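Local coordinates for protein metal-dependent phosphohydrolase, HDOD domain-containing (Geobacter sulfurreducens, PDB 3HC1) that is of unknown function but binds a pair of ferric ions in an HD-type helical domain, consistent with a metal-dependent phosphohydrolase, at residues V143-A148 / V231-F236; G149-V154 / W204-F209; V157-F162 / C194-A199. All blocks are in the same frame, centred on the assembly; numbering follows the deposited sequence.

All three contacts are buried and apolar, and none has a hydrogen bond running across it. Interactions 1 and 2 lie nearest the centre of the chain and share helix 142-150: interaction 1 sets most of it, from its first turn on, against helix 229-243, while interaction 2 takes its end and the loop carrying the iron ligands. The two touch where Val-234 packs on Gly-149 and His-152. Interaction 3 lies farther out, about 13 Å from the chain centre to its own, and joins the next helix, 154-162, to helix 193-203. Aliphatic groups and a selenomethionine make interaction 1, whereas interactions 2 and 3 each bring a valine methyl to an aromatic ring.

Interaction 1 (V143-A148 / V231-F236); sequences VNVYVA and VAMVAF
No aromatic ring enters the contact in which Val-145 and Ala-148 meet Met-233, a selenomethionine, and Val-234; the flat groups stand outside it. The ring of Phe-236 is engaged behind the interface, edge-to-face with His-264 and inclined by about 55° to the ring of Trp-267, and Tyr-146 turns away to lie on helix 116-136, its hydroxyl hydrogen-bonded to Thr-100. Helices 142-150 and 229-243 pack as neighbours in the all-helical HD-type fold that houses the two irons. Their short segments run in broadly the same direction with a crossing angle of -50°, and their axes approach to 9.4 Å.

Two valines, an alanine and the selenomethionine meet between the axes. The two methyls of Val-145 lie along the Met-233 side chain: CG1 rests on CB of Met-233 at 3.7 Å, and CG2 meets the selenium SE of Met-233 at 3.9 Å. The two side chains cross at about a right angle, and the selenomethionine, extended beyond CG, carries its terminal methyl onward from the interface. Ile-270 of helix 266-273 and Thr-137 also touch the Met-233 side chain.

The next residue, Val-234, points its CG2 methyl between Val-145 and Ala-148. Because CG1 of Val-234 is anti to the backbone N (chi1 167°), CG2 is the branch left to face helix 142-150, while CG1 packs on CB of His-152, an iron ligand. Val-234 is thus a second-shell residue that joins this helix pair to the metal site. Val-234 CG2 lies 3.9 Å from Val-145 O, the carbonyl oxygen. The same Val-234 CG2 lies 4.0 Å from Ala-148 CB.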
# COMPACT_ATOMS: atom_id res chain seq x y z
N VAL A 143 7.02 7.64 6.22
CA VAL A 143 7.41 6.38 5.59
C VAL A 143 6.57 5.19 6.11
O VAL A 143 6.28 4.27 5.37
CB VAL A 143 8.96 6.14 5.59
CG1 VAL A 143 9.30 4.80 4.91
CG2 VAL A 143 9.67 7.28 4.82
N ASN A 144 6.16 5.22 7.39
CA ASN A 144 5.31 4.18 7.99
C ASN A 144 3.94 4.10 7.29
O ASN A 144 3.39 3.02 7.09
CB ASN A 144 5.03 4.44 9.47
CG ASN A 144 6.26 4.37 10.32
OD1 ASN A 144 7.34 4.77 9.91
ND2 ASN A 144 6.10 3.92 11.52
N VAL A 145 3.46 5.26 6.87
CA VAL A 145 2.19 5.32 6.13
C VAL A 145 2.41 4.80 4.72
O VAL A 145 1.55 4.13 4.15
CB VAL A 145 1.63 6.76 6.06
CG1 VAL A 145 0.26 6.79 5.42
CG2 VAL A 145 1.54 7.37 7.45
N TYR A 146 3.52 5.18 4.11
CA TYR A 146 3.87 4.67 2.80
C TYR A 146 3.89 3.11 2.79
O TYR A 146 3.30 2.48 1.90
CB TYR A 146 5.23 5.20 2.35
CG TYR A 146 5.65 4.71 0.97
CD1 TYR A 146 6.37 3.54 0.83
CD2 TYR A 146 5.35 5.42 -0.18
CE1 TYR A 146 6.76 3.07 -0.39
CE2 TYR A 146 5.77 4.94 -1.45
CZ TYR A 146 6.45 3.77 -1.53
OH TYR A 146 6.88 3.28 -2.74
N VAL A 147 4.60 2.53 3.74
CA VAL A 147 4.77 1.08 3.80
C VAL A 147 3.39 0.40 4.05
O VAL A 147 3.08 -0.53 3.33
CB VAL A 147 5.82 0.67 4.87
CG1 VAL A 147 5.71 -0.81 5.22
CG2 VAL A 147 7.25 1.01 4.39
N ALA A 148 2.56 0.91 4.98
CA ALA A 148 1.20 0.39 5.21
C ALA A 148 0.38 0.42 3.92
O ALA A 148 -0.33 -0.54 3.60
CB ALA A 148 0.48 1.11 6.34
N VAL A 231 -4.15 4.00 9.30
CA VAL A 231 -5.22 3.27 8.67
C VAL A 231 -6.13 4.27 7.94
O VAL A 231 -6.51 4.05 6.79
CB VAL A 231 -6.12 2.48 9.65
CG1 VAL A 231 -7.08 1.59 8.79
CG2 VAL A 231 -5.31 1.64 10.63
N ALA A 232 -6.47 5.37 8.63
CA ALA A 232 -7.32 6.39 8.06
C ALA A 232 -6.71 6.94 6.76
O ALA A 232 -7.44 7.09 5.76
CB ALA A 232 -7.58 7.49 9.10
N MSE A 233 -5.38 7.17 6.77
CA MSE A 233 -4.66 7.67 5.60
C MSE A 233 -4.71 6.73 4.41
O MSE A 233 -4.94 7.14 3.25
CB MSE A 233 -3.18 8.07 5.99
CG MSE A 233 -3.23 9.43 6.76
SE MSE A 233 -1.55 9.69 7.62
CE MSE A 233 -2.32 10.91 8.93
N VAL A 234 -4.49 5.46 4.70
CA VAL A 234 -4.46 4.43 3.64
C VAL A 234 -5.88 4.15 3.17
O VAL A 234 -6.09 3.95 1.95
CB VAL A 234 -3.74 3.15 4.14
CG1 VAL A 234 -3.96 1.88 3.16
CG2 VAL A 234 -2.23 3.44 4.44
N ALA A 235 -6.86 4.12 4.09
CA ALA A 235 -8.25 3.91 3.63
C ALA A 235 -8.66 5.02 2.71
O ALA A 235 -9.29 4.74 1.67
CB ALA A 235 -9.30 3.81 4.78
N PHE A 236 -8.35 6.28 3.07
CA PHE A 236 -8.66 7.41 2.17
C PHE A 236 -7.95 7.26 0.83
O PHE A 236 -8.58 7.37 -0.25
CB PHE A 236 -8.37 8.79 2.79
CG PHE A 236 -8.63 9.91 1.86
CD1 PHE A 236 -7.68 10.29 0.94
CD2 PHE A 236 -9.88 10.52 1.82
CE1 PHE A 236 -7.93 11.26 0.03
CE2 PHE A 236 -10.13 11.50 0.92
CZ PHE A 236 -9.17 11.88 0.02

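Interaction 2 (G149-V154 / W204-F209); sequences GLLHDV and WSLNEF. With FE (Fe (III) ion), chain C; FE (Fe (III) ion), chain B.
Leu-151 and Val-154 touch Leu-206 and Trp-204, and the iron ligands His-152 and Asp-153 lie between them in the sequence. At the end of helix 142-150, the carbonyl oxygen of Gly-149 accepts two N-H groups of His-152: the backbone N, and ring ND1, which lies 2.6 Å from Gly-149 O in the carbonyl plane. This second bond, with the iron on NE2, holds the ring in its rotation. Leu-150 turns to helices 82-108 and 116-136. Leu-151, which also touches Phe-99 of helix 82-108, meets Leu-206 tip to tip, their CD1 methyls 4.0 Å apart.

The imidazole of His-152 swings to the metals with CG lodged between backbone N and carbonyl carbon (chi1 84°), and its NE2 binds one iron at 2.3 Å. CB of Asp-153 lies over one face of this ring. The carboxylate of Asp-153 bridges the metals, OD2 binding the iron of His-152 at 2.1 Å and OD1 the other iron at 2.2 Å; a water also joins the two. Val-154 closes a type I turn begun at Leu-151, opens the next helix and slides past Trp-204, its CG2 lying 3.8 Å from ring atom CH2 of Trp-204 in an oblique approach. The indole NE1 of Trp-204 has its polar partner in Pro-27.

His-122, Asp-238 and Glu-249 complete the iron bound by His-152; His-193, His-217, His-218 and again Glu-249 complete the other. His-122, His-152, Asp-153 and Asp-238 form the H...HD...D signature of an HD domain, here extended to a dinuclear iron site.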
# COMPACT_ATOMS: atom_id res chain seq x y z
N GLY A 149 0.53 1.50 3.16
CA GLY A 149 -0.19 1.70 1.89
C GLY A 149 0.19 0.71 0.81
O GLY A 149 -0.66 0.08 0.17
N LEU A 150 1.50 0.55 0.62
CA LEU A 150 1.99 -0.37 -0.40
C LEU A 150 1.58 -1.81 -0.09
O LEU A 150 1.45 -2.62 -1.02
CB LEU A 150 3.51 -0.26 -0.52
CG LEU A 150 4.18 -0.87 -1.76
CD1 LEU A 150 3.51 -0.53 -3.06
CD2 LEU A 150 5.65 -0.40 -1.79
N LEU A 151 1.37 -2.15 1.20
CA LEU A 151 1.03 -3.50 1.58
C LEU A 151 -0.47 -3.73 1.76
O LEU A 151 -0.89 -4.84 2.10
CB LEU A 151 1.70 -3.89 2.92
CG LEU A 151 3.24 -3.95 2.84
CD1 LEU A 151 3.82 -4.10 4.23
CD2 LEU A 151 3.60 -5.14 1.94
N HIS A 152 -1.28 -2.68 1.61
CA HIS A 152 -2.71 -2.75 2.00
C HIS A 152 -3.54 -3.89 1.34
O HIS A 152 -4.37 -4.54 1.98
CB HIS A 152 -3.42 -1.40 1.89
CG HIS A 152 -3.93 -1.08 0.50
ND1 HIS A 152 -3.07 -0.70 -0.51
CD2 HIS A 152 -5.17 -1.07 -0.04
CE1 HIS A 152 -3.76 -0.53 -1.62
NE2 HIS A 152 -5.04 -0.72 -1.36
N ASP A 153 -3.28 -4.11 0.05
CA ASP A 153 -3.90 -5.13 -0.73
C ASP A 153 -3.05 -6.38 -0.93
O ASP A 153 -3.28 -7.14 -1.89
CB ASP A 153 -4.30 -4.52 -2.08
CG ASP A 153 -5.66 -3.82 -2.02
OD1 ASP A 153 -6.39 -4.07 -1.03
OD2 ASP A 153 -5.97 -3.02 -2.92
N VAL A 154 -2.10 -6.62 -0.03
CA VAL A 154 -1.25 -7.82 -0.17
C VAL A 154 -2.11 -9.11 -0.18
O VAL A 154 -1.76 -10.09 -0.80
CB VAL A 154 -0.14 -7.85 0.93
CG1 VAL A 154 -0.75 -8.11 2.33
CG2 VAL A 154 0.87 -8.85 0.61
N TRP A 204 3.94 -13.22 8.54
CA TRP A 204 5.22 -12.62 8.26
C TRP A 204 5.84 -11.84 9.41
O TRP A 204 6.88 -11.24 9.23
CB TRP A 204 5.14 -11.66 7.06
CG TRP A 204 4.89 -12.31 5.74
CD1 TRP A 204 5.05 -13.62 5.41
CD2 TRP A 204 4.46 -11.65 4.55
NE1 TRP A 204 4.72 -13.82 4.08
CE2 TRP A 204 4.35 -12.63 3.53
CE3 TRP A 204 4.12 -10.32 4.25
CZ2 TRP A 204 3.97 -12.31 2.24
CZ3 TRP A 204 3.72 -10.01 2.94
CH2 TRP A 204 3.64 -11.00 1.97
N SER A 205 5.14 -11.77 10.52
CA SER A 205 5.56 -11.02 11.71
C SER A 205 5.63 -9.53 11.53
O SER A 205 6.41 -8.88 12.21
CB SER A 205 6.86 -11.57 12.26
OG SER A 205 6.62 -12.92 12.59
N LEU A 206 4.81 -8.99 10.64
CA LEU A 206 4.75 -7.54 10.50
C LEU A 206 4.02 -6.90 11.70
O LEU A 206 3.13 -7.50 12.26
CB LEU A 206 4.08 -7.14 9.22
CG LEU A 206 4.69 -7.67 7.93
CD1 LEU A 206 3.76 -7.21 6.77
CD2 LEU A 206 6.06 -7.15 7.81
N ASN A 207 4.44 -5.70 12.09
CA ASN A 207 3.81 -4.99 13.21
C ASN A 207 2.31 -4.85 13.00
O ASN A 207 1.86 -4.68 11.89
CB ASN A 207 4.38 -3.61 13.40
CG ASN A 207 5.83 -3.62 13.88
OD1 ASN A 207 6.32 -4.58 14.50
ND2 ASN A 207 6.51 -2.51 13.63
N GLU A 208 1.57 -4.84 14.10
CA GLU A 208 0.12 -4.73 14.01
C GLU A 208 -0.37 -3.44 13.43
O GLU A 208 -1.51 -3.41 12.96
CB GLU A 208 -0.54 -5.10 15.36
CG GLU A 208 -0.42 -6.58 15.60
CD GLU A 208 -1.07 -7.13 16.84
OE1 GLU A 208 -1.21 -6.42 17.89
OE2 GLU A 208 -1.40 -8.34 16.75
N PHE A 209 0.43 -2.36 13.41
CA PHE A 209 -0.08 -1.14 12.76
C PHE A 209 -0.29 -1.41 11.27
O PHE A 209 -1.22 -0.88 10.68
CB PHE A 209 0.76 0.13 13.03
CG PHE A 209 1.92 0.32 12.12
CD1 PHE A 209 1.75 0.95 10.89
CD2 PHE A 209 3.21 -0.07 12.50
CE1 PHE A 209 2.83 1.20 10.05
CE2 PHE A 209 4.33 0.14 11.63
CZ PHE A 209 4.13 0.77 10.41
FE FE C . -6.98 -1.18 -2.56
FE FE B . -8.44 -3.47 -0.67
O HOH W 1 -8.12 -1.64 -1.01

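Interaction 3 (V157-F162 / C194-A199); sequences VFINFF and CEVGFA
The carbonyl oxygen of Phe-158, whose side chain meets Val-196, takes the backbone N-H of Phe-162 one turn on, with Phe-158 O and Phe-162 N 2.8 Å apart. The ring of Phe-162 also presents its edge to this oxygen. The contact joins helix 154-162, which follows the iron-binding His-Asp pair, to helix 193-203 within the helical HDOD domain.

Val-196 carries the second helix's share of it. Its CG1 methyl, anti to the backbone N (chi1 176°), projects toward helix 154-162 and approaches the Phe-158 ring obliquely, centred on its CD2 flank. The aromatic and the valine side chains cross at about a right angle. One face of the Phe-158 ring is taken by CB of Phe-162, 3.8 Å above the plane and offset toward the rim, and Met-20, Val-23 and Pro-27 from the N-terminal region touch the Phe-158 side chain as well.

Gly-197 brings no side chain here, and its CA lies nearest Phe-158 CA, at 7.7 Å. Ile-159 adds a looser touch and also lies close to His-193, an iron ligand at the start of the second helix. Just before Val-196, the carboxylate of Glu-195, which takes no part in this contact, forms a salt bridge with Arg-12 and a hydrogen bond with Ser-192. At the interface itself, CG1 of Val-196 sits 3.5 Å from CD2 of Phe-158 and 4.4 Å from CG1 of Ile-159.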
# COMPACT_ATOMS: atom_id res chain seq x y z
N VAL A 157 -3.08 -9.87 -3.73
CA VAL A 157 -1.93 -10.45 -4.36
C VAL A 157 -1.91 -11.93 -4.07
O VAL A 157 -1.74 -12.74 -4.96
CB VAL A 157 -0.59 -9.80 -3.93
CG1 VAL A 157 0.59 -10.59 -4.49
CG2 VAL A 157 -0.54 -8.37 -4.45
N PHE A 158 -2.15 -12.28 -2.82
CA PHE A 158 -2.20 -13.68 -2.46
C PHE A 158 -3.28 -14.45 -3.17
O PHE A 158 -3.02 -15.52 -3.69
CB PHE A 158 -2.41 -13.84 -0.95
CG PHE A 158 -2.59 -15.25 -0.53
CD1 PHE A 158 -1.48 -16.05 -0.35
CD2 PHE A 158 -3.85 -15.81 -0.40
CE1 PHE A 158 -1.64 -17.37 0.01
CE2 PHE A 158 -3.99 -17.12 -0.04
CZ PHE A 158 -2.89 -17.89 0.15
N ILE A 159 -4.52 -13.94 -3.15
CA ILE A 159 -5.61 -14.67 -3.74
C ILE A 159 -5.38 -14.80 -5.27
O ILE A 159 -5.66 -15.87 -5.85
CB ILE A 159 -6.96 -14.01 -3.47
CG1 ILE A 159 -7.23 -13.94 -1.95
CG2 ILE A 159 -8.12 -14.69 -4.18
CD1 ILE A 159 -8.46 -13.14 -1.64
N ASN A 160 -4.91 -13.70 -5.88
CA ASN A 160 -4.70 -13.62 -7.35
C ASN A 160 -3.66 -14.65 -7.81
O ASN A 160 -3.88 -15.35 -8.79
CB ASN A 160 -4.28 -12.20 -7.77
CG ASN A 160 -4.19 -12.04 -9.31
OD1 ASN A 160 -5.07 -12.51 -10.06
ND2 ASN A 160 -3.16 -11.38 -9.76
N PHE A 161 -2.57 -14.76 -7.07
CA PHE A 161 -1.44 -15.60 -7.49
C PHE A 161 -1.57 -17.03 -6.96
O PHE A 161 -1.06 -17.97 -7.58
CB PHE A 161 -0.10 -15.03 -7.03
CG PHE A 161 0.42 -13.84 -7.80
CD1 PHE A 161 -0.07 -13.51 -9.08
CD2 PHE A 161 1.46 -13.09 -7.26
CE1 PHE A 161 0.44 -12.46 -9.77
CE2 PHE A 161 2.00 -12.02 -7.97
CZ PHE A 161 1.48 -11.71 -9.23
N PHE A 162 -2.22 -17.19 -5.81
CA PHE A 162 -2.17 -18.46 -5.10
C PHE A 162 -3.47 -19.20 -5.03
O PHE A 162 -3.45 -20.38 -4.76
CB PHE A 162 -1.56 -18.29 -3.71
CG PHE A 162 -0.13 -17.89 -3.77
CD1 PHE A 162 0.86 -18.87 -3.81
CD2 PHE A 162 0.22 -16.58 -3.87
CE1 PHE A 162 2.20 -18.51 -3.91
CE2 PHE A 162 1.56 -16.20 -3.98
CZ PHE A 162 2.55 -17.18 -3.99
N CYS A 194 -8.94 -8.42 3.02
CA CYS A 194 -8.65 -7.77 4.31
C CYS A 194 -8.22 -8.79 5.34
O CYS A 194 -7.16 -8.69 5.93
CB CYS A 194 -9.83 -7.00 4.83
SG CYS A 194 -10.35 -5.63 3.77
N GLU A 195 -9.01 -9.83 5.52
CA GLU A 195 -8.69 -10.87 6.49
C GLU A 195 -7.56 -11.79 6.08
O GLU A 195 -6.69 -12.15 6.90
CB GLU A 195 -9.96 -11.67 6.76
CG GLU A 195 -11.01 -10.82 7.41
CD GLU A 195 -11.95 -10.13 6.43
OE1 GLU A 195 -11.75 -10.16 5.20
OE2 GLU A 195 -12.91 -9.57 6.92
N VAL A 196 -7.56 -12.18 4.80
CA VAL A 196 -6.46 -12.94 4.26
C VAL A 196 -5.18 -12.15 4.37
O VAL A 196 -4.17 -12.72 4.74
CB VAL A 196 -6.71 -13.37 2.77
CG1 VAL A 196 -5.50 -14.10 2.11
CG2 VAL A 196 -7.91 -14.32 2.75
N GLY A 197 -5.21 -10.86 4.02
CA GLY A 197 -3.97 -10.03 4.07
C GLY A 197 -3.48 -9.91 5.50
O GLY A 197 -2.26 -9.89 5.78
N PHE A 198 -4.43 -9.80 6.41
CA PHE A 198 -4.09 -9.72 7.88
C PHE A 198 -3.38 -11.01 8.32
O PHE A 198 -2.29 -10.96 8.92
CB PHE A 198 -5.37 -9.48 8.67
CG PHE A 198 -5.17 -9.42 10.15
CD1 PHE A 198 -4.88 -8.19 10.77
CD2 PHE A 198 -5.29 -10.58 10.91
CE1 PHE A 198 -4.77 -8.14 12.16
CE2 PHE A 198 -5.11 -10.55 12.31
CZ PHE A 198 -4.84 -9.32 12.91
N ALA A 199 -3.98 -12.15 7.98
CA ALA A 199 -3.44 -13.47 8.33
C ALA A 199 -2.04 -13.62 7.75
O ALA A 199 -1.18 -14.18 8.37
CB ALA A 199 -4.31 -14.59 7.77